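Local coordinates for protein jasmonate-induced oxygenase 2 (Arabidopsis thaliana, PDB 6LSV) that catalyses the iron- and 2-oxoglutarate-dependent hydroxylation of the plant hormone jasmonate to 12-hydroxyjasmonate, with release of succinate and carbon dioxide, at residues A[172-183]-A[230-238]; A[263-271]-A[278-286]. All blocks are in the same frame, centred on the assembly; numbering follows the deposited sequence.

Interaction 1: residues A[172-183]-A[230-238]; sequences LVKLSGRIMRVL and PGGMTILLP. With AKG (2-oxoglutaric acid), chain C.
M233, the first residue of strand 233-237, packs its thioether against helix 172-183. Its CG lies between the backbone N and the carbonyl carbon (chi1 47°), and a bend at the end of the chain turns CE against I179, 3.8 Å from CG2 and 3.9 Å from CD1 of that side chain. The sulfur also touches I179 CG2 and lies more loosely near the next turn: SD is 4.3 Å from SD of M180 and 4.4 Å from CD1 of L183, apolar contacts rather than polar ones. M233 pairs together with G232 opposite Y301, a classic beta bulge at the start of the strand. T234 turns away from the helix, and its OG1 is hydrogen-bonded to OD2 of D229, an iron ligand. I235, two residues on from M233, faces the helix again. With CG2 anti to the backbone N, its two branches divide the work: CG2 meets CD2 of L172 at 3.6 Å, while CD1 reaches in among L175, S176 and I179, with L175 CD2 at 4.0 Å. L236 is turned to the opposite side of the strand, where its CD1 packs 3.7 Å from C4 of 2-oxoglutarate; P238 CB also borders this ligand. The strand thus has one apolar face for the helix and the other for the 2-oxoglutarate pocket. The axes of helix 172-183 and strand 233-237 approach to 10.0 Å at 128°, so the helix lies slantwise across the main sheet of the double-stranded beta-helix core, also touching F299 and Y301 of strand 294-302 and F263 and V265 of strand 263-267.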
loop_
_atom_site.group_PDB
_atom_site.type_symbol
_atom_site.label_atom_id
_atom_site.label_comp_id
_atom_site.label_asym_id
_atom_site.label_seq_id
_atom_site.Cartn_x
_atom_site.Cartn_y
_atom_site.Cartn_z
ATOM N N LEU A 172 -5.949 -11.072 -7.199
ATOM C CA LEU A 172 -5.860 -10.461 -5.877
ATOM C C LEU A 172 -7.211 -9.949 -5.394
ATOM O O LEU A 172 -7.432 -9.849 -4.183
ATOM C CB LEU A 172 -4.821 -9.339 -5.885
ATOM C CG LEU A 172 -3.417 -9.782 -5.453
ATOM C CD1 LEU A 172 -2.838 -10.811 -6.412
ATOM C CD2 LEU A 172 -2.481 -8.607 -5.332
ATOM N N VAL A 173 -8.126 -9.628 -6.311
ATOM C CA VAL A 173 -9.501 -9.343 -5.908
ATOM C C VAL A 173 -10.138 -10.588 -5.301
ATOM O O VAL A 173 -10.818 -10.517 -4.268
ATOM C CB VAL A 173 -10.309 -8.809 -7.106
ATOM C CG1 VAL A 173 -11.806 -8.927 -6.846
ATOM C CG2 VAL A 173 -9.933 -7.363 -7.400
ATOM N N LYS A 174 -9.911 -11.752 -5.921
ATOM C CA LYS A 174 -10.424 -13.008 -5.378
ATOM C C LYS A 174 -9.798 -13.319 -4.023
ATOM O O LYS A 174 -10.491 -13.722 -3.081
ATOM C CB LYS A 174 -10.156 -14.153 -6.357
ATOM C CG LYS A 174 -11.005 -14.132 -7.615
ATOM C CD LYS A 174 -10.647 -15.289 -8.537
ATOM C CE LYS A 174 -11.252 -15.103 -9.920
ATOM N NZ LYS A 174 -10.311 -15.501 -11.007
ATOM N N LEU A 175 -8.479 -13.153 -3.915
ATOM C CA LEU A 175 -7.794 -13.424 -2.657
ATOM C C LEU A 175 -8.286 -12.499 -1.551
ATOM O O LEU A 175 -8.440 -12.922 -0.400
ATOM C CB LEU A 175 -6.283 -13.283 -2.853
ATOM C CG LEU A 175 -5.383 -13.263 -1.615
ATOM C CD1 LEU A 175 -5.551 -14.536 -0.787
ATOM C CD2 LEU A 175 -3.928 -13.058 -2.020
ATOM N N SER A 176 -8.547 -11.230 -1.880
ATOM C CA SER A 176 -9.023 -10.299 -0.864
ATOM C C SER A 176 -10.368 -10.738 -0.300
ATOM O O SER A 176 -10.586 -10.676 0.915
ATOM C CB SER A 176 -9.119 -8.883 -1.434
ATOM O OG SER A 176 -7.954 -8.517 -2.153
ATOM N N GLY A 177 -11.281 -11.186 -1.166
ATOM C CA GLY A 177 -12.585 -11.618 -0.689
ATOM C C GLY A 177 -12.491 -12.740 0.325
ATOM O O GLY A 177 -13.218 -12.753 1.323
ATOM N N ARG A 178 -11.584 -13.690 0.091
ATOM C CA ARG A 178 -11.367 -14.769 1.050
ATOM C C ARG A 178 -10.735 -14.248 2.336
ATOM O O ARG A 178 -11.097 -14.686 3.434
ATOM C CB ARG A 178 -10.496 -15.858 0.422
ATOM C CG ARG A 178 -11.272 -16.784 -0.520
ATOM C CD ARG A 178 -10.595 -16.941 -1.876
ATOM N NE ARG A 178 -11.261 -17.951 -2.700
ATOM C CZ ARG A 178 -12.342 -17.725 -3.447
ATOM N NH1 ARG A 178 -12.880 -16.512 -3.494
ATOM N NH2 ARG A 178 -12.880 -18.712 -4.154
ATOM N N ILE A 179 -9.785 -13.315 2.222
ATOM C CA ILE A 179 -9.152 -12.740 3.407
ATOM C C ILE A 179 -10.163 -11.934 4.215
ATOM O O ILE A 179 -10.125 -11.920 5.451
ATOM C CB ILE A 179 -7.940 -11.882 2.996
ATOM C CG1 ILE A 179 -6.829 -12.757 2.420
ATOM C CG2 ILE A 179 -7.433 -11.068 4.180
ATOM C CD1 ILE A 179 -5.616 -11.964 1.956
ATOM N N MET A 180 -11.084 -11.249 3.528
ATOM C CA MET A 180 -12.129 -10.508 4.226
ATOM C C MET A 180 -12.968 -11.424 5.106
ATOM O O MET A 180 -13.419 -11.010 6.180
ATOM C CB MET A 180 -13.019 -9.785 3.216
ATOM C CG MET A 180 -12.318 -8.663 2.470
ATOM S SD MET A 180 -12.307 -7.124 3.395
ATOM C CE MET A 180 -13.932 -6.513 2.959
ATOM N N ARG A 181 -13.173 -12.671 4.672
ATOM C CA ARG A 181 -13.984 -13.601 5.449
ATOM C C ARG A 181 -13.270 -14.029 6.725
ATOM O O ARG A 181 -13.911 -14.238 7.761
ATOM C CB ARG A 181 -14.346 -14.818 4.597
ATOM C CG ARG A 181 -15.156 -14.477 3.358
ATOM C CD ARG A 181 -16.021 -15.642 2.917
ATOM N NE ARG A 181 -15.233 -16.838 2.640
ATOM C CZ ARG A 181 -14.720 -17.134 1.448
ATOM N NH1 ARG A 181 -14.911 -16.316 0.419
ATOM N NH2 ARG A 181 -14.014 -18.245 1.285
ATOM N N VAL A 182 -11.944 -14.166 6.672
ATOM C CA VAL A 182 -11.198 -14.497 7.882
ATOM C C VAL A 182 -11.164 -13.302 8.829
ATOM O O VAL A 182 -11.318 -13.456 10.048
ATOM C CB VAL A 182 -9.784 -14.987 7.522
ATOM C CG1 VAL A 182 -8.956 -15.212 8.782
ATOM C CG2 VAL A 182 -9.859 -16.266 6.696
ATOM N N LEU A 183 -10.972 -12.094 8.288
ATOM C CA LEU A 183 -10.950 -10.899 9.127
ATOM C C LEU A 183 -12.277 -10.708 9.851
ATOM O O LEU A 183 -12.301 -10.374 11.043
ATOM C CB LEU A 183 -10.623 -9.668 8.279
ATOM C CG LEU A 183 -9.217 -9.594 7.680
ATOM C CD1 LEU A 183 -9.027 -8.284 6.933
ATOM C CD2 LEU A 183 -8.166 -9.750 8.762
ATOM N N PRO A 230 -4.456 4.263 3.546
ATOM C CA PRO A 230 -5.766 4.847 3.880
ATOM C C PRO A 230 -6.936 3.902 3.665
ATOM O O PRO A 230 -7.959 4.048 4.345
ATOM C CB PRO A 230 -5.855 6.062 2.945
ATOM C CG PRO A 230 -4.936 5.744 1.814
ATOM C CD PRO A 230 -3.822 4.923 2.391
ATOM N N GLY A 231 -6.824 2.948 2.747
ATOM C CA GLY A 231 -7.950 2.131 2.348
ATOM C C GLY A 231 -8.232 0.984 3.296
ATOM O O GLY A 231 -7.872 1.006 4.477
ATOM N N GLY A 232 -8.892 -0.040 2.756
ATOM C CA GLY A 232 -9.328 -1.181 3.538
ATOM C C GLY A 232 -8.206 -2.120 3.922
ATOM O O GLY A 232 -7.817 -2.181 5.092
ATOM N N MET A 233 -7.690 -2.876 2.956
ATOM C CA MET A 233 -6.515 -3.700 3.179
ATOM C C MET A 233 -5.602 -3.604 1.968
ATOM O O MET A 233 -6.049 -3.334 0.849
ATOM C CB MET A 233 -6.866 -5.172 3.444
ATOM C CG MET A 233 -7.877 -5.772 2.488
ATOM S SD MET A 233 -8.040 -7.558 2.705
ATOM C CE MET A 233 -6.500 -8.127 1.992
ATOM N N THR A 234 -4.312 -3.818 2.205
ATOM C CA THR A 234 -3.310 -3.836 1.153
ATOM C C THR A 234 -2.732 -5.238 1.032
ATOM O O THR A 234 -2.367 -5.854 2.040
ATOM C CB THR A 234 -2.188 -2.832 1.431
ATOM O OG1 THR A 234 -2.750 -1.535 1.671
ATOM C CG2 THR A 234 -1.231 -2.753 0.245
ATOM N N ILE A 235 -2.668 -5.742 -0.193
ATOM C CA ILE A 235 -1.932 -6.961 -0.498
ATOM C C ILE A 235 -0.629 -6.523 -1.152
ATOM O O ILE A 235 -0.628 -5.995 -2.269
ATOM C CB ILE A 235 -2.741 -7.913 -1.391
ATOM C CG1 ILE A 235 -4.006 -8.370 -0.661
ATOM C CG2 ILE A 235 -1.912 -9.133 -1.770
ATOM C CD1 ILE A 235 -4.918 -9.233 -1.495
ATOM N N LEU A 236 0.479 -6.719 -0.443
ATOM C CA LEU A 236 1.781 -6.194 -0.831
ATOM C C LEU A 236 2.663 -7.326 -1.338
ATOM O O LEU A 236 2.839 -8.339 -0.650
ATOM C CB LEU A 236 2.447 -5.490 0.356
ATOM C CG LEU A 236 3.850 -4.889 0.238
ATOM C CD1 LEU A 236 3.924 -3.867 -0.885
ATOM C CD2 LEU A 236 4.249 -4.251 1.564
ATOM N N LEU A 237 3.210 -7.155 -2.543
ATOM C CA LEU A 237 4.217 -8.066 -3.079
ATOM C C LEU A 237 5.558 -7.351 -3.019
ATOM O O LEU A 237 5.922 -6.620 -3.950
ATOM C CB LEU A 237 3.889 -8.494 -4.511
ATOM C CG LEU A 237 4.880 -9.488 -5.125
ATOM C CD1 LEU A 237 5.157 -10.633 -4.159
ATOM C CD2 LEU A 237 4.369 -10.023 -6.457
ATOM N N PRO A 238 6.318 -7.505 -1.943
ATOM C CA PRO A 238 7.595 -6.800 -1.837
ATOM C C PRO A 238 8.649 -7.434 -2.730
ATOM O O PRO A 238 8.526 -8.577 -3.171
ATOM C CB PRO A 238 7.962 -6.945 -0.356
ATOM C CG PRO A 238 7.274 -8.191 0.082
ATOM C CD PRO A 238 6.037 -8.343 -0.763
HETATM C C1 AKG C . 3.292 0.784 -0.281
HETATM O O1 AKG C . 2.228 0.351 0.227
HETATM O O2 AKG C . 3.229 1.594 -1.247
HETATM C C2 AKG C . 4.640 0.341 0.299
HETATM O O5 AKG C . 4.891 0.612 1.426
HETATM C C3 AKG C . 5.670 -0.439 -0.530
HETATM C C4 AKG C . 6.371 -1.460 0.371
HETATM C C5 AKG C . 7.678 -1.946 -0.260
HETATM O O3 AKG C . 8.123 -3.098 -0.017
HETATM O O4 AKG C . 8.314 -1.181 -1.027
#

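Interaction 2: residues A[263-271]-A[278-286]; sequences FIVNIGDQI and TYKSVEHRV. With AKG (2-oxoglutaric acid), chain C.
I267 and S281 bring the two backbones together, CA to CA 4.6 Å, but the pairing is irregular: I267 O receives only a weak bond from V282 N (3.5 Å, 136°). A water supplements it, donating to I267 O and V282 O. The I267 side chain lies against the K280 carbonyl, while CG2 of I271 meets the Y279 ring at its edge, in plane, 3.7 Å from CD2. G268 is the N-cap of helix 269-274. In the first turn, D269 starts out pointing away from 278-286, yet its carboxylate comes back to put OD1 2.9 Å from S281 OG. S228 OG is hydrogen-bonded to the same oxygen and Y332 OH to OD2, so several hydroxyls gather round this buried acid. N266 holds ND2 of its amide over one face of the H284 ring, 3.5 Å above the plane and offset toward the rim, the planes tilted 32°; CG1 of V282 packs against the amide carbon and OD1. The imidazole ND1 makes a weak bond to V282 O (3.3 Å), and O5 of 2-oxoglutarate approaches the ring edge at CD2. H284 is an iron ligand, with H227 and D229 completing the protein's facial triad. The amide nitrogen over its ring and the weak bond at ND1 probably help fix its rotation, making N266 and V282 second-shell residues of the metal site.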
loop_
_atom_site.group_PDB
_atom_site.type_symbol
_atom_site.label_atom_id
_atom_site.label_comp_id
_atom_site.label_asym_id
_atom_site.label_seq_id
_atom_site.Cartn_x
_atom_site.Cartn_y
_atom_site.Cartn_z
ATOM N N PHE A 263 2.543 -13.202 0.039
ATOM C CA PHE A 263 2.108 -11.817 0.120
ATOM C C PHE A 263 2.174 -11.355 1.567
ATOM O O PHE A 263 2.195 -12.160 2.502
ATOM C CB PHE A 263 0.678 -11.638 -0.397
ATOM C CG PHE A 263 0.533 -11.821 -1.875
ATOM C CD1 PHE A 263 1.040 -10.879 -2.757
ATOM C CD2 PHE A 263 -0.141 -12.919 -2.384
ATOM C CE1 PHE A 263 0.893 -11.038 -4.117
ATOM C CE2 PHE A 263 -0.292 -13.086 -3.746
ATOM C CZ PHE A 263 0.223 -12.141 -4.615
ATOM N N ILE A 264 2.208 -10.041 1.747
ATOM C CA ILE A 264 2.000 -9.427 3.049
ATOM C C ILE A 264 0.654 -8.726 3.005
ATOM O O ILE A 264 0.389 -7.932 2.091
ATOM C CB ILE A 264 3.135 -8.457 3.418
ATOM C CG1 ILE A 264 4.407 -9.244 3.746
ATOM C CG2 ILE A 264 2.730 -7.595 4.604
ATOM C CD1 ILE A 264 5.677 -8.427 3.681
ATOM N N VAL A 265 -0.209 -9.054 3.958
ATOM C CA VAL A 265 -1.540 -8.471 4.054
ATOM C C VAL A 265 -1.476 -7.354 5.081
ATOM O O VAL A 265 -1.159 -7.595 6.253
ATOM C CB VAL A 265 -2.588 -9.530 4.434
ATOM C CG1 VAL A 265 -3.988 -8.941 4.408
ATOM C CG2 VAL A 265 -2.496 -10.724 3.499
ATOM N N ASN A 266 -1.750 -6.129 4.646
ATOM C CA ASN A 266 -1.727 -4.966 5.520
ATOM C C ASN A 266 -3.152 -4.569 5.870
ATOM O O ASN A 266 -3.988 -4.392 4.978
ATOM C CB ASN A 266 -1.014 -3.785 4.858
ATOM C CG ASN A 266 0.494 -3.939 4.846
ATOM O OD1 ASN A 266 1.051 -4.778 5.553
ATOM N ND2 ASN A 266 1.165 -3.117 4.046
ATOM N N ILE A 267 -3.428 -4.441 7.166
ATOM C CA ILE A 267 -4.657 -3.793 7.601
ATOM C C ILE A 267 -4.573 -2.315 7.248
ATOM O O ILE A 267 -3.586 -1.640 7.568
ATOM C CB ILE A 267 -4.876 -3.995 9.108
ATOM C CG1 ILE A 267 -4.994 -5.486 9.450
ATOM C CG2 ILE A 267 -6.100 -3.219 9.583
ATOM C CD1 ILE A 267 -6.272 -6.135 8.963
ATOM N N GLY A 268 -5.595 -1.807 6.565
ATOM C CA GLY A 268 -5.627 -0.403 6.218
ATOM C C GLY A 268 -6.402 0.435 7.225
ATOM O O GLY A 268 -7.011 -0.081 8.165
ATOM N N ASP A 269 -6.365 1.752 7.001
ATOM C CA ASP A 269 -7.039 2.685 7.900
ATOM C C ASP A 269 -8.536 2.408 7.970
ATOM O O ASP A 269 -9.151 2.542 9.037
ATOM C CB ASP A 269 -6.786 4.124 7.447
ATOM C CG ASP A 269 -5.487 4.692 7.993
ATOM O OD1 ASP A 269 -4.813 3.996 8.786
ATOM O OD2 ASP A 269 -5.145 5.839 7.632
ATOM N N GLN A 270 -9.142 2.021 6.845
ATOM C CA GLN A 270 -10.585 1.813 6.821
ATOM C C GLN A 270 -11.002 0.630 7.688
ATOM O O GLN A 270 -12.067 0.671 8.316
ATOM C CB GLN A 270 -11.062 1.617 5.382
ATOM C CG GLN A 270 -10.882 2.848 4.508
ATOM C CD GLN A 270 -11.396 4.111 5.173
ATOM O OE1 GLN A 270 -12.557 4.186 5.573
ATOM N NE2 GLN A 270 -10.528 5.109 5.302
ATOM N N ILE A 271 -10.184 -0.422 7.748
ATOM C CA ILE A 271 -10.546 -1.566 8.576
ATOM C C ILE A 271 -10.314 -1.262 10.051
ATOM O O ILE A 271 -11.087 -1.713 10.904
ATOM C CB ILE A 271 -9.785 -2.820 8.112
ATOM C CG1 ILE A 271 -10.322 -3.279 6.755
ATOM C CG2 ILE A 271 -9.902 -3.945 9.133
ATOM C CD1 ILE A 271 -9.801 -4.624 6.303
ATOM N N THR A 278 -10.185 -2.442 16.963
ATOM C CA THR A 278 -9.751 -3.774 17.372
ATOM C C THR A 278 -8.626 -4.273 16.473
ATOM O O THR A 278 -7.634 -4.837 16.952
ATOM C CB THR A 278 -10.923 -4.756 17.358
ATOM O OG1 THR A 278 -12.006 -4.222 18.130
ATOM C CG2 THR A 278 -10.493 -6.092 17.948
ATOM N N TYR A 279 -8.769 -4.080 15.165
ATOM C CA TYR A 279 -7.665 -4.249 14.235
ATOM C C TYR A 279 -6.943 -2.918 14.085
ATOM O O TYR A 279 -7.575 -1.859 14.026
ATOM C CB TYR A 279 -8.162 -4.729 12.871
ATOM C CG TYR A 279 -8.781 -6.108 12.872
ATOM C CD1 TYR A 279 -8.474 -7.032 13.859
ATOM C CD2 TYR A 279 -9.674 -6.485 11.879
ATOM C CE1 TYR A 279 -9.039 -8.293 13.856
ATOM C CE2 TYR A 279 -10.242 -7.743 11.867
ATOM C CZ TYR A 279 -9.921 -8.641 12.858
ATOM O OH TYR A 279 -10.490 -9.892 12.852
ATOM N N LYS A 280 -5.618 -2.972 14.035
ATOM C CA LYS A 280 -4.799 -1.782 13.861
ATOM C C LYS A 280 -4.190 -1.782 12.469
ATOM O O LYS A 280 -3.776 -2.829 11.966
ATOM C CB LYS A 280 -3.694 -1.715 14.916
ATOM C CG LYS A 280 -4.219 -1.602 16.337
ATOM C CD LYS A 280 -5.047 -0.336 16.519
ATOM C CE LYS A 280 -5.458 -0.163 17.969
ATOM N NZ LYS A 280 -4.439 -0.726 18.898
ATOM N N SER A 281 -4.145 -0.612 11.841
ATOM C CA SER A 281 -3.468 -0.489 10.559
ATOM C C SER A 281 -1.965 -0.379 10.791
ATOM O O SER A 281 -1.515 0.408 11.628
ATOM C CB SER A 281 -3.990 0.718 9.778
ATOM O OG SER A 281 -3.744 1.935 10.462
ATOM N N VAL A 282 -1.193 -1.187 10.064
ATOM C CA VAL A 282 0.257 -1.176 10.218
ATOM C C VAL A 282 0.832 0.118 9.652
ATOM O O VAL A 282 0.361 0.643 8.633
ATOM C CB VAL A 282 0.882 -2.407 9.538
ATOM C CG1 VAL A 282 0.556 -2.429 8.044
ATOM C CG2 VAL A 282 2.388 -2.433 9.764
ATOM N N GLU A 283 1.844 0.648 10.327
ATOM C CA GLU A 283 2.616 1.781 9.838
ATOM C C GLU A 283 3.916 1.261 9.236
ATOM O O GLU A 283 4.659 0.528 9.897
ATOM C CB GLU A 283 2.902 2.766 10.971
ATOM C CG GLU A 283 3.638 4.020 10.542
ATOM C CD GLU A 283 3.848 4.988 11.693
ATOM O OE1 GLU A 283 3.685 4.576 12.862
ATOM O OE2 GLU A 283 4.180 6.161 11.429
ATOM N N HIS A 284 4.185 1.627 7.986
ATOM C CA HIS A 284 5.368 1.121 7.310
ATOM C C HIS A 284 6.080 2.246 6.572
ATOM O O HIS A 284 5.544 3.341 6.374
ATOM C CB HIS A 284 5.026 -0.024 6.344
ATOM C CG HIS A 284 3.741 0.167 5.604
ATOM N ND1 HIS A 284 2.508 -0.027 6.192
ATOM C CD2 HIS A 284 3.496 0.528 4.323
ATOM C CE1 HIS A 284 1.559 0.211 5.303
ATOM N NE2 HIS A 284 2.131 0.551 4.162
ATOM N N ARG A 285 7.315 1.950 6.181
ATOM C CA ARG A 285 8.170 2.851 5.425
ATOM C C ARG A 285 9.156 1.994 4.647
ATOM O O ARG A 285 9.354 0.816 4.955
ATOM C CB ARG A 285 8.901 3.838 6.344
ATOM C CG ARG A 285 10.062 3.207 7.101
ATOM C CD ARG A 285 10.781 4.208 7.987
ATOM N NE ARG A 285 12.008 3.639 8.537
ATOM C CZ ARG A 285 12.787 4.242 9.430
ATOM N NH1 ARG A 285 12.476 5.448 9.885
ATOM N NH2 ARG A 285 13.884 3.638 9.867
ATOM N N VAL A 286 9.771 2.587 3.630
ATOM C CA VAL A 286 10.740 1.888 2.798
ATOM C C VAL A 286 12.078 2.600 2.919
ATOM O O VAL A 286 12.144 3.831 2.823
ATOM C CB VAL A 286 10.289 1.810 1.326
ATOM C CG1 VAL A 286 11.193 0.868 0.544
ATOM C CG2 VAL A 286 8.842 1.354 1.230
HETATM C C1 AKG C . 3.292 0.784 -0.281
HETATM O O1 AKG C . 2.228 0.351 0.227
HETATM O O2 AKG C . 3.229 1.594 -1.247
HETATM C C2 AKG C . 4.640 0.341 0.299
HETATM O O5 AKG C . 4.891 0.612 1.426
HETATM C C3 AKG C . 5.670 -0.439 -0.530
HETATM C C4 AKG C . 6.371 -1.460 0.371
HETATM C C5 AKG C . 7.678 -1.946 -0.260
HETATM O O3 AKG C . 8.123 -3.098 -0.017
HETATM O O4 AKG C . 8.314 -1.181 -1.027
HETATM O O HOH W 1 -1.701 -0.231 6.575
#

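How the interactions relate
The two interactions, with centres about 11 Å apart, meet on neighbouring strands of the main sheet. T234 and N266 are joined by backbone hydrogen bonds, and just beyond, G232 O lies 2.7 Å from G268 N, a probable bond linking the bulged start of one strand to the helix cap of the other. Near the C-terminal end of helix 161-186, L183 O is 2.6 Å from Y279 OH, so 278-286 also reaches the helix of interaction 1. Both contacts border 2-oxoglutarate, through L236 and P238 in 230-238 and through H284 and V286 in 278-286. Interaction 2 reaches the iron through its ligand H284, whereas the I235 side chain of interaction 1 stays about 11 Å from it.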